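Local structure of Tle cognate immunity protein 4 C-terminal domain-containing protein (Pseudomonas aeruginosa PAO1, 4R1D) at residues T43-R48 / D96-S101; A47-L52 / E77-L82; H106-K111 / R131-R136; R70-G75 / D117-A122. The protein binds the lipase effector Tle4 as its cognate immunity protein Tli4, probably shielding the producing bacterium from its own secreted toxin. All coordinates share one frame; numbering follows the deposited sequence.

Contact 1: T43-R48 / D96-S101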
# COMPACT_ATOMS: atom_id res chain seq x y z
N THR B 43 -2.06 -36.65 -4.31
CA THR B 43 -2.72 -36.61 -5.62
C THR B 43 -3.22 -35.20 -5.92
O THR B 43 -3.17 -34.75 -7.07
CB THR B 43 -3.89 -37.61 -5.71
OG1 THR B 43 -4.99 -37.15 -4.90
CG2 THR B 43 -3.45 -38.99 -5.24
N GLU B 44 -3.70 -34.51 -4.90
CA GLU B 44 -4.14 -33.13 -5.04
C GLU B 44 -2.97 -32.22 -5.42
O GLU B 44 -3.11 -31.35 -6.28
CB GLU B 44 -4.80 -32.64 -3.75
CG GLU B 44 -6.09 -33.35 -3.40
CD GLU B 44 -6.64 -32.94 -2.04
OE1 GLU B 44 -5.84 -32.82 -1.09
OE2 GLU B 44 -7.87 -32.72 -1.93
N LEU B 45 -1.82 -32.42 -4.78
CA LEU B 45 -0.63 -31.62 -5.09
C LEU B 45 -0.20 -31.81 -6.54
O LEU B 45 0.10 -30.85 -7.23
CB LEU B 45 0.54 -31.96 -4.17
CG LEU B 45 1.77 -31.10 -4.47
CD1 LEU B 45 1.54 -29.65 -4.02
CD2 LEU B 45 3.06 -31.65 -3.87
N ALA B 46 -0.16 -33.06 -6.98
CA ALA B 46 0.23 -33.36 -8.36
C ALA B 46 -0.66 -32.63 -9.34
O ALA B 46 -0.19 -32.07 -10.33
CB ALA B 46 0.18 -34.87 -8.62
N ALA B 47 -1.96 -32.64 -9.06
CA ALA B 47 -2.95 -32.03 -9.93
C ALA B 47 -2.84 -30.51 -9.90
O ALA B 47 -3.02 -29.84 -10.91
CB ALA B 47 -4.35 -32.47 -9.52
N ARG B 48 -2.54 -29.98 -8.72
CA ARG B 48 -2.31 -28.54 -8.55
C ARG B 48 -1.14 -28.07 -9.42
O ARG B 48 -1.25 -27.06 -10.13
CB ARG B 48 -2.00 -28.23 -7.08
CG ARG B 48 -1.42 -26.84 -6.85
CD ARG B 48 -0.77 -26.71 -5.46
NE ARG B 48 -1.73 -26.79 -4.36
CZ ARG B 48 -2.28 -25.74 -3.75
NH1 ARG B 48 -1.98 -24.50 -4.14
NH2 ARG B 48 -3.13 -25.92 -2.75
N ASP B 96 8.31 -21.11 -8.89
CA ASP B 96 7.27 -21.61 -7.99
C ASP B 96 7.64 -23.02 -7.52
O ASP B 96 7.42 -23.99 -8.26
CB ASP B 96 5.95 -21.63 -8.75
CG ASP B 96 4.74 -21.85 -7.85
OD1 ASP B 96 4.92 -21.86 -6.63
OD2 ASP B 96 3.61 -21.98 -8.40
N THR B 97 8.22 -23.15 -6.33
CA THR B 97 8.70 -24.45 -5.86
C THR B 97 7.70 -25.16 -4.94
O THR B 97 7.09 -24.54 -4.06
CB THR B 97 10.04 -24.39 -5.10
OG1 THR B 97 9.86 -23.72 -3.85
CG2 THR B 97 11.14 -23.69 -5.94
N TYR B 98 7.56 -26.46 -5.16
CA TYR B 98 6.73 -27.30 -4.31
C TYR B 98 7.64 -28.33 -3.66
O TYR B 98 8.46 -28.96 -4.33
CB TYR B 98 5.62 -27.95 -5.14
CG TYR B 98 4.73 -26.90 -5.74
CD1 TYR B 98 3.60 -26.47 -5.06
CD2 TYR B 98 5.06 -26.26 -6.93
CE1 TYR B 98 2.79 -25.47 -5.58
CE2 TYR B 98 4.26 -25.26 -7.46
CZ TYR B 98 3.12 -24.87 -6.77
OH TYR B 98 2.30 -23.88 -7.26
N VAL B 99 7.53 -28.47 -2.35
CA VAL B 99 8.48 -29.29 -1.61
C VAL B 99 7.77 -30.00 -0.47
O VAL B 99 6.81 -29.47 0.09
CB VAL B 99 9.67 -28.46 -1.07
CG1 VAL B 99 9.19 -27.40 -0.07
CG2 VAL B 99 10.74 -29.36 -0.46
N THR B 100 8.23 -31.21 -0.16
CA THR B 100 7.58 -32.02 0.86
C THR B 100 8.53 -32.36 2.00
O THR B 100 9.73 -32.50 1.80
CB THR B 100 7.07 -33.34 0.25
OG1 THR B 100 8.15 -34.00 -0.41
CG2 THR B 100 5.98 -33.05 -0.76
N SER B 101 8.00 -32.49 3.21
CA SER B 101 8.80 -32.88 4.35
C SER B 101 8.99 -34.40 4.35
O SER B 101 8.21 -35.12 3.71
CB SER B 101 8.11 -32.45 5.64
OG SER B 101 6.76 -32.90 5.64
O HOH W 1 -0.39 -23.51 -6.32
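Tyr98 reaches from strand 92-100 to Leu45 and Arg48 of helix 42-58. Its CB bond already heads for the helix, and with CG anti to the carbonyl carbon (chi1 -62°) the ring continues outward from the strand. Beyond CG, CD1 and CE1 do the touching. CD1 meets the methyl CD1 of Leu45 at 3.9 Å, and CE1, one carbon further out, meets CD of Arg48 at 3.8 Å. Both aliphatic groups approach the ring aslant, and the arginine chain runs across the tyrosine at about a right angle. This is helix-on-sheet packing within the N-terminal domain of the immunity protein: helix and strand run nearly antiparallel, at 167°, with their axes 10.9 Å apart. At the tip, Tyr98 OH donates to Asp96 OD2 at 2.6 Å, arriving from above the carboxylate plane; that same oxygen also holds Arg109 in a salt bridge. The hydroxyl accepts in turn from a water, whose O lies 2.9 Å from Tyr98 OH. The water O, in the guanidinium plane of Arg48, accepts from its NH1 at 2.9 Å, while NE of Arg48 is engaged in a salt bridge with Asp40. The other methyl of Leu45, CD2, turns to Thr100, lying 4.5 Å from CG2. Val49 and Leu52, further along the helix, also pack on the tyrosine.

Contact 2: A47-L52 / E77-L82; sequences ARVDRL and ESVGLL
Helix 42-58 lies along one face of the sheet of the N-terminal domain, and Val49 and Leu52 meet Val79 and Leu81 of strand 79-84 there. The short helical and strand segments run almost parallel, 18° apart, with axes 9.9 Å from each other. Leu81 is the hub. With its CG anti to the carbonyl carbon (chi1 -57°), the branched end stands out toward the helix and its two methyls divide the work. CD1 packs against two groups of one helical turn, 3.7 Å from the carbonyl O of Val49 and 3.7 Å from CB of Leu52. CD2 faces CG1 of Val49 at 4.1 Å, the two side chains crossing at a slant. The same CG1 also reaches CG2 of Val79, 4.2 Å away, and thus bridges two residues that point to the same face of the strand. Gly80 lies between them. Ser78 and Leu82 touch helix 119-132, which packs on the opposite face, while Phe68 and Lys71 of strand 68-73 also touch Leu81. With only aliphatic groups and one backbone carbonyl meeting across it, the contact rests on dispersion and the hydrophobic effect, so the fit of the side chains, rather than directed bonding, holds the helix to strand 79-84 here.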
# COMPACT_ATOMS: atom_id res chain seq x y z
N ALA B 47 -1.96 -32.64 -9.06
CA ALA B 47 -2.95 -32.03 -9.93
C ALA B 47 -2.84 -30.51 -9.90
O ALA B 47 -3.02 -29.84 -10.91
CB ALA B 47 -4.35 -32.47 -9.52
N ARG B 48 -2.54 -29.98 -8.72
CA ARG B 48 -2.31 -28.54 -8.55
C ARG B 48 -1.14 -28.07 -9.42
O ARG B 48 -1.25 -27.06 -10.13
CB ARG B 48 -2.00 -28.23 -7.08
CG ARG B 48 -1.42 -26.84 -6.85
CD ARG B 48 -0.77 -26.71 -5.46
NE ARG B 48 -1.73 -26.79 -4.36
CZ ARG B 48 -2.28 -25.74 -3.75
NH1 ARG B 48 -1.98 -24.50 -4.14
NH2 ARG B 48 -3.13 -25.92 -2.75
N VAL B 49 -0.03 -28.79 -9.35
CA VAL B 49 1.17 -28.42 -10.10
C VAL B 49 0.98 -28.57 -11.61
O VAL B 49 1.37 -27.69 -12.39
CB VAL B 49 2.38 -29.23 -9.63
CG1 VAL B 49 3.58 -29.01 -10.55
CG2 VAL B 49 2.72 -28.86 -8.20
N ASP B 50 0.38 -29.68 -12.04
CA ASP B 50 0.12 -29.89 -13.46
C ASP B 50 -0.83 -28.83 -13.98
O ASP B 50 -0.67 -28.35 -15.10
CB ASP B 50 -0.47 -31.29 -13.72
CG ASP B 50 0.54 -32.40 -13.57
OD1 ASP B 50 1.76 -32.12 -13.60
OD2 ASP B 50 0.12 -33.57 -13.42
N ARG B 51 -1.82 -28.47 -13.18
CA ARG B 51 -2.81 -27.47 -13.58
C ARG B 51 -2.16 -26.13 -13.86
O ARG B 51 -2.50 -25.44 -14.82
CB ARG B 51 -3.86 -27.29 -12.48
CG ARG B 51 -4.96 -26.29 -12.81
CD ARG B 51 -5.75 -25.91 -11.57
NE ARG B 51 -5.47 -24.53 -11.16
CZ ARG B 51 -4.48 -24.17 -10.35
NH1 ARG B 51 -3.66 -25.08 -9.83
NH2 ARG B 51 -4.31 -22.89 -10.06
N LEU B 52 -1.23 -25.74 -12.98
CA LEU B 52 -0.53 -24.47 -13.12
C LEU B 52 0.40 -24.47 -14.31
O LEU B 52 0.50 -23.47 -15.02
CB LEU B 52 0.29 -24.17 -11.86
CG LEU B 52 -0.38 -23.31 -10.80
CD1 LEU B 52 0.59 -23.11 -9.64
CD2 LEU B 52 -0.79 -21.97 -11.41
N GLU B 77 11.54 -35.71 -4.75
CA GLU B 77 10.18 -35.42 -5.25
C GLU B 77 9.77 -33.94 -5.26
O GLU B 77 8.61 -33.63 -5.50
CB GLU B 77 9.10 -36.28 -4.58
CG GLU B 77 9.34 -36.66 -3.14
CD GLU B 77 10.16 -37.93 -3.02
OE1 GLU B 77 10.77 -38.15 -1.95
OE2 GLU B 77 10.19 -38.70 -4.00
N SER B 78 10.71 -33.05 -5.01
CA SER B 78 10.41 -31.63 -5.06
C SER B 78 10.55 -31.11 -6.49
O SER B 78 11.44 -31.54 -7.22
CB SER B 78 11.34 -30.86 -4.11
OG SER B 78 11.11 -29.47 -4.21
N VAL B 79 9.65 -30.21 -6.89
CA VAL B 79 9.69 -29.66 -8.24
C VAL B 79 9.50 -28.14 -8.26
O VAL B 79 8.98 -27.55 -7.30
CB VAL B 79 8.60 -30.29 -9.14
CG1 VAL B 79 8.80 -31.81 -9.24
CG2 VAL B 79 7.21 -29.96 -8.61
N GLY B 80 9.90 -27.52 -9.35
CA GLY B 80 9.67 -26.10 -9.54
C GLY B 80 9.12 -25.78 -10.91
O GLY B 80 9.49 -26.41 -11.89
N LEU B 81 8.22 -24.80 -10.97
CA LEU B 81 7.76 -24.27 -12.24
C LEU B 81 8.45 -22.93 -12.45
O LEU B 81 8.34 -22.04 -11.62
CB LEU B 81 6.24 -24.09 -12.25
CG LEU B 81 5.40 -25.34 -11.96
CD1 LEU B 81 3.91 -25.02 -11.90
CD2 LEU B 81 5.67 -26.43 -13.01
N LEU B 82 9.16 -22.81 -13.56
CA LEU B 82 9.88 -21.58 -13.88
C LEU B 82 9.19 -20.87 -15.02
O LEU B 82 9.01 -21.44 -16.11
CB LEU B 82 11.33 -21.90 -14.26
CG LEU B 82 12.27 -20.69 -14.37
CD1 LEU B 82 12.62 -20.18 -12.99
CD2 LEU B 82 13.53 -21.10 -15.12

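Contact 3: H106-K111 / R131-R136; sequences HVYRWK and RNLRSR
Tyr108 overlaps Leu133 through ring atoms CD2 and CE2. Methyl CD2 of the leucine lies 3.6 Å from CD2 of Tyr108 and 3.8 Å from CE2 of the same ring, approaching obliquely and spanning that ring bond. Leu133 is the first residue to leave helical geometry after helix 119-132. Its CG lies anti to the backbone N (chi1 -166°), which carries the branched end across to strand 107-115. The hydroxyl of Tyr108 reaches past the leucine and is hydrogen-bonded to the backbone O of Asp150. Two residues before the tyrosine and two after the leucine, a second and looser touch forms: CD2 of His106 lies 4.1 Å from CB of Ser135, which meets the imidazole at its edge, near the ring plane. This is also where the two backbones come closest, with CA of His106 7.4 Å from CA of Ser135. The serine OG is hydrogen-bonded to the backbone N of Thr104, and the histidine ring meets that of His151. Strand 133-135 pairs with strand 152-155, whose Ala152 touches both Tyr108 and Leu133. The contact therefore joins strand 107-115 to the small antiparallel sheet that follows helix 119-132. Trp110, on strand 107-115, makes a cation-pi contact with Arg397 of the Tle4 chain. Between the two segments the cohesion is apolar and modest in extent, and the polar ends of Tyr108 and Ser135 are secured by backbone groups beyond them, which would help fix how the two side chains are turned.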
# COMPACT_ATOMS: atom_id res chain seq x y z
N HIS B 106 4.28 -33.78 4.12
CA HIS B 106 3.48 -32.56 4.16
C HIS B 106 3.95 -31.74 2.97
O HIS B 106 5.13 -31.78 2.62
CB HIS B 106 3.73 -31.74 5.43
CG HIS B 106 3.45 -32.49 6.70
ND1 HIS B 106 2.18 -32.82 7.10
CD2 HIS B 106 4.29 -32.95 7.66
CE1 HIS B 106 2.24 -33.46 8.25
NE2 HIS B 106 3.51 -33.56 8.61
N VAL B 107 3.04 -30.99 2.38
CA VAL B 107 3.36 -30.22 1.18
C VAL B 107 3.50 -28.73 1.45
O VAL B 107 2.77 -28.18 2.27
CB VAL B 107 2.27 -30.43 0.11
CG1 VAL B 107 1.97 -29.13 -0.59
CG2 VAL B 107 2.73 -31.45 -0.87
N TYR B 108 4.44 -28.09 0.77
CA TYR B 108 4.66 -26.65 0.90
C TYR B 108 4.85 -25.99 -0.45
O TYR B 108 5.40 -26.59 -1.37
CB TYR B 108 5.89 -26.38 1.77
CG TYR B 108 5.80 -27.03 3.12
CD1 TYR B 108 5.39 -26.31 4.24
CD2 TYR B 108 6.07 -28.39 3.26
CE1 TYR B 108 5.29 -26.92 5.47
CE2 TYR B 108 5.96 -29.00 4.47
CZ TYR B 108 5.58 -28.27 5.58
OH TYR B 108 5.49 -28.91 6.79
N ARG B 109 4.40 -24.74 -0.55
CA ARG B 109 4.65 -23.93 -1.74
C ARG B 109 5.58 -22.79 -1.35
O ARG B 109 5.35 -22.11 -0.36
CB ARG B 109 3.34 -23.36 -2.28
CG ARG B 109 3.54 -22.51 -3.52
CD ARG B 109 2.25 -21.83 -3.95
NE ARG B 109 2.32 -21.39 -5.34
CZ ARG B 109 1.36 -20.72 -5.96
NH1 ARG B 109 0.25 -20.39 -5.32
NH2 ARG B 109 1.50 -20.37 -7.24
N TRP B 110 6.64 -22.60 -2.12
CA TRP B 110 7.60 -21.55 -1.84
C TRP B 110 7.93 -20.85 -3.15
O TRP B 110 8.74 -21.35 -3.95
CB TRP B 110 8.86 -22.12 -1.19
CG TRP B 110 9.91 -21.08 -0.91
CD1 TRP B 110 9.73 -19.87 -0.28
CD2 TRP B 110 11.30 -21.15 -1.25
NE1 TRP B 110 10.94 -19.19 -0.20
CE2 TRP B 110 11.91 -19.95 -0.79
CE3 TRP B 110 12.09 -22.11 -1.88
CZ2 TRP B 110 13.27 -19.70 -0.96
CZ3 TRP B 110 13.46 -21.85 -2.05
CH2 TRP B 110 14.02 -20.66 -1.58
N LYS B 111 7.28 -19.72 -3.40
CA LYS B 111 7.35 -19.09 -4.71
C LYS B 111 7.95 -17.70 -4.61
O LYS B 111 7.60 -16.92 -3.73
CB LYS B 111 5.95 -19.00 -5.33
CG LYS B 111 5.90 -18.27 -6.68
CD LYS B 111 4.48 -18.16 -7.20
CE LYS B 111 3.61 -17.32 -6.28
NZ LYS B 111 2.25 -17.10 -6.84
N ARG B 131 16.33 -31.58 0.51
CA ARG B 131 17.12 -32.47 1.36
C ARG B 131 16.88 -32.21 2.84
O ARG B 131 16.87 -33.14 3.64
CB ARG B 131 18.62 -32.34 1.08
CG ARG B 131 19.05 -32.86 -0.28
CD ARG B 131 20.58 -33.00 -0.36
NE ARG B 131 21.27 -31.71 -0.27
CZ ARG B 131 21.55 -30.94 -1.31
NH1 ARG B 131 21.21 -31.31 -2.53
NH2 ARG B 131 22.19 -29.79 -1.12
N ASN B 132 16.69 -30.94 3.20
CA ASN B 132 16.69 -30.52 4.60
C ASN B 132 15.31 -30.43 5.27
O ASN B 132 15.24 -30.23 6.49
CB ASN B 132 17.40 -29.17 4.76
CG ASN B 132 18.85 -29.19 4.27
OD1 ASN B 132 19.51 -30.23 4.25
ND2 ASN B 132 19.34 -28.02 3.90
N LEU B 133 14.23 -30.56 4.51
CA LEU B 133 12.90 -30.34 5.09
C LEU B 133 12.43 -31.57 5.88
O LEU B 133 12.05 -32.57 5.29
CB LEU B 133 11.88 -29.96 4.00
CG LEU B 133 10.55 -29.40 4.52
CD1 LEU B 133 10.78 -28.21 5.45
CD2 LEU B 133 9.62 -29.01 3.38
N ARG B 134 12.46 -31.47 7.20
CA ARG B 134 12.16 -32.61 8.07
C ARG B 134 10.79 -32.42 8.72
O ARG B 134 10.48 -31.35 9.21
CB ARG B 134 13.20 -32.72 9.19
CG ARG B 134 14.64 -32.84 8.72
CD ARG B 134 15.04 -34.27 8.41
NE ARG B 134 16.47 -34.47 8.59
CZ ARG B 134 17.39 -34.33 7.64
NH1 ARG B 134 17.02 -34.00 6.40
NH2 ARG B 134 18.67 -34.53 7.91
N SER B 135 9.98 -33.48 8.74
CA SER B 135 8.68 -33.39 9.39
C SER B 135 8.80 -33.38 10.93
O SER B 135 9.76 -33.92 11.50
CB SER B 135 7.81 -34.57 8.95
OG SER B 135 8.49 -35.79 9.20
N ARG B 136 7.81 -32.77 11.59
CA ARG B 136 7.68 -32.84 13.04
C ARG B 136 6.19 -32.76 13.39
O ARG B 136 5.40 -32.25 12.60
CB ARG B 136 8.46 -31.70 13.74
CG ARG B 136 7.81 -30.31 13.59
CD ARG B 136 8.64 -29.16 14.21
NE ARG B 136 7.97 -27.90 13.90
CZ ARG B 136 7.17 -27.24 14.74
NH1 ARG B 136 6.96 -27.69 15.97
NH2 ARG B 136 6.58 -26.12 14.35

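Contact 4: R70-G75 / D117-A122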
# COMPACT_ATOMS: atom_id res chain seq x y z
N ARG B 70 10.32 -23.81 -17.89
CA ARG B 70 10.63 -25.21 -17.63
C ARG B 70 10.13 -25.69 -16.29
O ARG B 70 9.91 -24.90 -15.36
CB ARG B 70 12.14 -25.48 -17.74
CG ARG B 70 13.03 -24.53 -16.94
CD ARG B 70 14.51 -24.72 -17.29
NE ARG B 70 15.26 -23.47 -17.16
CZ ARG B 70 15.29 -22.52 -18.09
NH1 ARG B 70 14.60 -22.66 -19.22
NH2 ARG B 70 15.99 -21.41 -17.89
N LYS B 71 9.93 -27.00 -16.19
CA LYS B 71 9.69 -27.64 -14.92
C LYS B 71 10.99 -28.27 -14.46
O LYS B 71 11.61 -29.04 -15.19
CB LYS B 71 8.60 -28.70 -15.06
CG LYS B 71 8.19 -29.34 -13.75
CD LYS B 71 7.08 -30.35 -13.98
CE LYS B 71 6.73 -31.08 -12.70
NZ LYS B 71 5.72 -32.14 -12.97
N ILE B 72 11.42 -27.92 -13.25
CA ILE B 72 12.69 -28.37 -12.71
C ILE B 72 12.49 -29.42 -11.62
O ILE B 72 11.65 -29.26 -10.73
CB ILE B 72 13.52 -27.19 -12.16
CG1 ILE B 72 13.82 -26.19 -13.29
CG2 ILE B 72 14.81 -27.68 -11.53
CD1 ILE B 72 14.34 -24.85 -12.81
N ASP B 73 13.28 -30.49 -11.69
CA ASP B 73 13.25 -31.56 -10.70
C ASP B 73 14.36 -31.33 -9.67
O ASP B 73 15.55 -31.40 -10.01
CB ASP B 73 13.42 -32.92 -11.39
CG ASP B 73 13.37 -34.10 -10.42
OD1 ASP B 73 12.92 -33.92 -9.27
OD2 ASP B 73 13.77 -35.21 -10.82
N PHE B 74 13.99 -31.03 -8.43
CA PHE B 74 14.97 -30.69 -7.40
C PHE B 74 15.45 -31.90 -6.61
O PHE B 74 16.15 -31.75 -5.60
CB PHE B 74 14.39 -29.67 -6.41
CG PHE B 74 14.02 -28.35 -7.03
CD1 PHE B 74 14.97 -27.59 -7.67
CD2 PHE B 74 12.72 -27.86 -6.94
CE1 PHE B 74 14.64 -26.37 -8.25
CE2 PHE B 74 12.38 -26.63 -7.51
CZ PHE B 74 13.34 -25.89 -8.16
N GLY B 75 15.08 -33.09 -7.06
CA GLY B 75 15.34 -34.30 -6.29
C GLY B 75 14.37 -34.38 -5.13
O GLY B 75 13.66 -33.41 -4.83
N ASP B 117 20.38 -14.65 -14.35
CA ASP B 117 21.79 -14.98 -14.23
C ASP B 117 22.13 -15.60 -12.87
O ASP B 117 23.30 -15.82 -12.56
CB ASP B 117 22.68 -13.77 -14.54
CG ASP B 117 22.57 -12.68 -13.49
OD1 ASP B 117 21.74 -12.80 -12.57
OD2 ASP B 117 23.33 -11.69 -13.59
N ARG B 118 21.10 -15.89 -12.08
CA ARG B 118 21.30 -16.59 -10.82
C ARG B 118 20.56 -17.92 -10.76
O ARG B 118 20.38 -18.49 -9.68
CB ARG B 118 20.85 -15.72 -9.64
CG ARG B 118 21.66 -14.44 -9.51
CD ARG B 118 21.34 -13.70 -8.24
NE ARG B 118 21.89 -12.36 -8.28
CZ ARG B 118 22.42 -11.74 -7.24
NH1 ARG B 118 22.48 -12.35 -6.06
NH2 ARG B 118 22.89 -10.50 -7.37
N GLU B 119 20.14 -18.42 -11.92
CA GLU B 119 19.28 -19.60 -11.98
C GLU B 119 19.87 -20.84 -11.31
O GLU B 119 19.19 -21.52 -10.55
CB GLU B 119 18.87 -19.93 -13.41
CG GLU B 119 17.86 -21.08 -13.47
CD GLU B 119 17.47 -21.48 -14.88
OE1 GLU B 119 17.80 -20.75 -15.84
OE2 GLU B 119 16.82 -22.54 -15.03
N GLN B 120 21.13 -21.15 -11.61
CA GLN B 120 21.77 -22.34 -11.05
C GLN B 120 21.83 -22.25 -9.53
O GLN B 120 21.64 -23.24 -8.83
CB GLN B 120 23.19 -22.51 -11.60
CG GLN B 120 23.28 -22.68 -13.10
CD GLN B 120 24.71 -22.51 -13.61
OE1 GLN B 120 25.13 -21.40 -13.96
NE2 GLN B 120 25.46 -23.61 -13.65
N HIS B 121 22.11 -21.05 -9.03
CA HIS B 121 22.18 -20.83 -7.59
C HIS B 121 20.83 -21.07 -6.94
O HIS B 121 20.73 -21.73 -5.91
CB HIS B 121 22.67 -19.42 -7.28
CG HIS B 121 22.68 -19.11 -5.81
ND1 HIS B 121 23.43 -19.83 -4.91
CD2 HIS B 121 22.01 -18.18 -5.09
CE1 HIS B 121 23.23 -19.35 -3.70
NE2 HIS B 121 22.38 -18.35 -3.78
N ALA B 122 19.78 -20.52 -7.54
CA ALA B 122 18.42 -20.75 -7.04
C ALA B 122 18.11 -22.25 -7.02
O ALA B 122 17.53 -22.77 -6.06
CB ALA B 122 17.41 -20.03 -7.91
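A chi1 of 51° sets CG of Arg70 between its backbone N and carbonyl carbon, and a bend at chi3 then turns the guanidinium side-on to Glu119. The glutamate comes from the opposite direction, its CG anti to the backbone N and the rest of its chain extended, so that the carboxylate is carried clear of helix 119-132. The result is a bidentate, side-on salt bridge. Arg70 NE donates to Glu119 OE2 at 2.8 Å, and Arg70 NH2 donates to Glu119 OE1, also at 2.8 Å; both bonds are fairly straight, at 162°. OE2 uses its syn lone pair and OE1 is met on its syn side, somewhat out of the carboxylate plane. Both oxygens lie close to the guanidinium plane, and the two flat groups are only 20° apart. Methyl CD1 of Ile72 flanks the pair, 4.1 Å from Glu119 OE2, while Leu82 and Tyr93 touch both charged residues. Glu119 follows the N-cap residue Arg118, whose carbonyl O accepts from N of Ala122 at 3.0 Å. Further along segment 70-75, OD1 of Asp73 accepts from N of Gly75 at 3.2 Å, forming an Asx turn. The contact thus ties the edge strand to the first turn of the helix. That turn also meets the lipase: Arg118 hydrogen-bonds through NH1 to backbone oxygens of Lys393 and Leu396 of the Tle4 chain, and His121 to that of Gly395. Paired oxygens and paired N-H groups restrict rotation of both side chains, and the opposite charges balance each other at the surface.

Overall arrangement
From the N terminus, helix 42-58 is the first element that these contacts use, and it starts two loops. Contact 2 closes the shorter, when strand 79-84 returns beneath the helix; contact 1 closes the longer, one strand later, sharing Ala47 and Arg48 with contact 2. Contact 4 opens at strand 68-73, within both loops, and closes only at helix 119-132, so it crosses contacts 1 and 2. Contact 3 begins after both have closed but before contact 4 closes, crossing contact 4 alone. Strands 68-73, 79-84, 92-100 and 107-115 are successive neighbours, with helix 42-58 held to one face and helix 119-132 to the other; contact 3 joins on the small sheet after it.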